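Local coordinates for protein N-acetylmuramoyl-L-alanine amidase (Mycolicibacterium smegmatis, PDB 7AGM) that probably cleaves the amide bond between N-acetylmuramic acid and L-alanine in peptidoglycan, as a zinc-dependent amidase of the Amidase_3 family, at residues H119-S124 against S178-C183. Numbering follows the deposited sequence.
Sequences HVLYSS and SVLVEC
The imidazole of H119 lies flat against the stem of E182. CB of E182 sits over one ring face, 3.8 Å from the ring centroid, in a CH-pi contact. Its nearest ring atom is CE1 of H119, 3.4 Å from that CB. The first torsion of H119 (chi1 63°) puts CG between the backbone N and the carbonyl carbon and turns the ring over its neighbour. E182 then bends at chi2 (-78°), and its carboxylate runs nearly parallel to the ring, the planes 13° apart. CG of E182 also meets CD1 of L121 at 3.7 Å. That same L121 methyl touches CD2 of L180 at 4.1 Å, so H119, L121, L180 and E182 form one packed face. Strands 119-123 and 178-185 are antiparallel neighbours in the six-stranded mixed sheet of the amidase fold. Strand 119-123, with its parallel neighbour 162-165, runs against the other four. The E182 side chain continues to zinc ligand H107, with the zinc ion about 4 Å from its nearest side-chain atom. The backbones of H119 and E182 exchange two N-H...O hydrogen bonds, as do those of L121 and L180. On the other face, CG1 of V120 reaches CB of V179 at 3.9 Å, under helix 134-148. Beyond Y122 the strands part, and one water bridges them: it accepts from N of S123 at 2.9 Å and donates to O of S178 at 2.7 Å.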
loop_
_atom_site.group_PDB
_atom_site.type_symbol
_atom_site.label_atom_id
_atom_site.label_comp_id
_atom_site.label_asym_id
_atom_site.label_seq_id
_atom_site.Cartn_x
_atom_site.Cartn_y
_atom_site.Cartn_z
ATOM N N HIS A 119 0.229 -9.474 2.978
ATOM C CA HIS A 119 0.227 -9.877 1.578
ATOM C C HIS A 119 0.419 -8.659 0.685
ATOM O O HIS A 119 0.009 -7.542 1.024
ATOM C CB HIS A 119 -0.949 -10.815 1.184
ATOM C CG HIS A 119 -2.318 -10.222 1.331
ATOM N ND1 HIS A 119 -2.862 -9.877 2.552
ATOM C CD2 HIS A 119 -3.285 -9.982 0.412
ATOM C CE1 HIS A 119 -4.087 -9.415 2.372
ATOM N NE2 HIS A 119 -4.369 -9.469 1.081
ATOM N N VAL A 120 1.101 -8.887 -0.438
ATOM C CA VAL A 120 1.456 -7.843 -1.395
ATOM C C VAL A 120 0.642 -8.082 -2.655
ATOM O O VAL A 120 0.773 -9.133 -3.298
ATOM C CB VAL A 120 2.961 -7.818 -1.707
ATOM C CG1 VAL A 120 3.281 -6.700 -2.716
ATOM C CG2 VAL A 120 3.775 -7.636 -0.424
ATOM N N LEU A 121 -0.199 -7.110 -3.000
ATOM C CA LEU A 121 -1.079 -7.192 -4.157
ATOM C C LEU A 121 -0.444 -6.503 -5.355
ATOM O O LEU A 121 0.208 -5.462 -5.222
ATOM C CB LEU A 121 -2.426 -6.523 -3.875
ATOM C CG LEU A 121 -3.396 -7.154 -2.868
ATOM C CD1 LEU A 121 -2.853 -7.196 -1.433
ATOM C CD2 LEU A 121 -4.722 -6.407 -2.923
ATOM N N TYR A 122 -0.664 -7.075 -6.535
ATOM C CA TYR A 122 -0.211 -6.450 -7.767
ATOM C C TYR A 122 -1.211 -6.755 -8.873
ATOM O O TYR A 122 -1.899 -7.779 -8.845
ATOM C CB TYR A 122 1.208 -6.894 -8.144
ATOM C CG TYR A 122 1.368 -8.383 -8.360
ATOM C CD1 TYR A 122 1.550 -9.251 -7.288
ATOM C CD2 TYR A 122 1.351 -8.925 -9.651
ATOM C CE1 TYR A 122 1.702 -10.620 -7.497
ATOM C CE2 TYR A 122 1.509 -10.275 -9.866
ATOM C CZ TYR A 122 1.681 -11.123 -8.793
ATOM O OH TYR A 122 1.829 -12.469 -9.054
ATOM N N SER A 123 -1.284 -5.852 -9.847
ATOM C CA SER A 123 -2.257 -5.983 -10.924
ATOM C C SER A 123 -1.976 -7.212 -11.774
ATOM O O SER A 123 -0.873 -7.389 -12.298
ATOM C CB SER A 123 -2.229 -4.741 -11.812
ATOM O OG SER A 123 -3.217 -4.860 -12.827
ATOM N N SER A 124 -2.991 -8.044 -11.924
ATOM C CA SER A 124 -2.903 -9.227 -12.767
ATOM C C SER A 124 -4.307 -9.627 -13.194
ATOM O O SER A 124 -5.216 -9.663 -12.359
ATOM C CB SER A 124 -2.228 -10.368 -12.008
ATOM O OG SER A 124 -2.108 -11.517 -12.831
ATOM N N SER A 178 3.954 -0.373 -9.316
ATOM C CA SER A 178 2.989 -0.128 -8.246
ATOM C C SER A 178 2.617 -1.426 -7.547
ATOM O O SER A 178 2.347 -2.436 -8.210
ATOM C CB SER A 178 1.736 0.543 -8.819
ATOM O OG SER A 178 0.817 0.895 -7.800
ATOM N N VAL A 179 2.631 -1.398 -6.211
ATOM C CA VAL A 179 2.192 -2.529 -5.400
ATOM C C VAL A 179 1.353 -1.985 -4.255
ATOM O O VAL A 179 1.430 -0.803 -3.905
ATOM C CB VAL A 179 3.359 -3.388 -4.848
ATOM C CG1 VAL A 179 4.194 -3.995 -6.003
ATOM C CG2 VAL A 179 4.217 -2.580 -3.871
ATOM N N LEU A 180 0.529 -2.859 -3.681
ATOM C CA LEU A 180 -0.294 -2.517 -2.526
ATOM C C LEU A 180 0.056 -3.492 -1.412
ATOM O O LEU A 180 -0.031 -4.709 -1.600
ATOM C CB LEU A 180 -1.781 -2.573 -2.894
ATOM C CG LEU A 180 -2.783 -2.115 -1.820
ATOM C CD1 LEU A 180 -4.119 -1.761 -2.454
ATOM C CD2 LEU A 180 -3.002 -3.148 -0.711
ATOM N N VAL A 181 0.484 -2.966 -0.267
ATOM C CA VAL A 181 0.897 -3.793 0.861
ATOM C C VAL A 181 -0.249 -3.830 1.867
ATOM O O VAL A 181 -0.605 -2.795 2.449
ATOM C CB VAL A 181 2.183 -3.269 1.519
ATOM C CG1 VAL A 181 2.535 -4.129 2.741
ATOM C CG2 VAL A 181 3.334 -3.213 0.523
ATOM N N GLU A 182 -0.838 -5.011 2.060
ATOM C CA GLU A 182 -1.723 -5.268 3.195
ATOM C C GLU A 182 -0.831 -5.757 4.335
ATOM O O GLU A 182 -0.309 -6.877 4.287
ATOM C CB GLU A 182 -2.798 -6.300 2.836
ATOM C CG GLU A 182 -3.870 -5.811 1.875
ATOM C CD GLU A 182 -4.920 -4.942 2.529
ATOM O OE1 GLU A 182 -4.796 -4.683 3.743
ATOM O OE2 GLU A 182 -5.874 -4.519 1.832
ATOM N N CYS A 183 -0.625 -4.902 5.346
ATOM C CA CYS A 183 0.396 -5.169 6.358
ATOM C C CYS A 183 0.022 -6.326 7.269
ATOM O O CYS A 183 0.909 -7.045 7.750
ATOM C CB CYS A 183 0.642 -3.916 7.198
ATOM S SG CYS A 183 1.388 -2.567 6.254
HETATM O O HOH W 1 0.728 -3.782 -9.972
#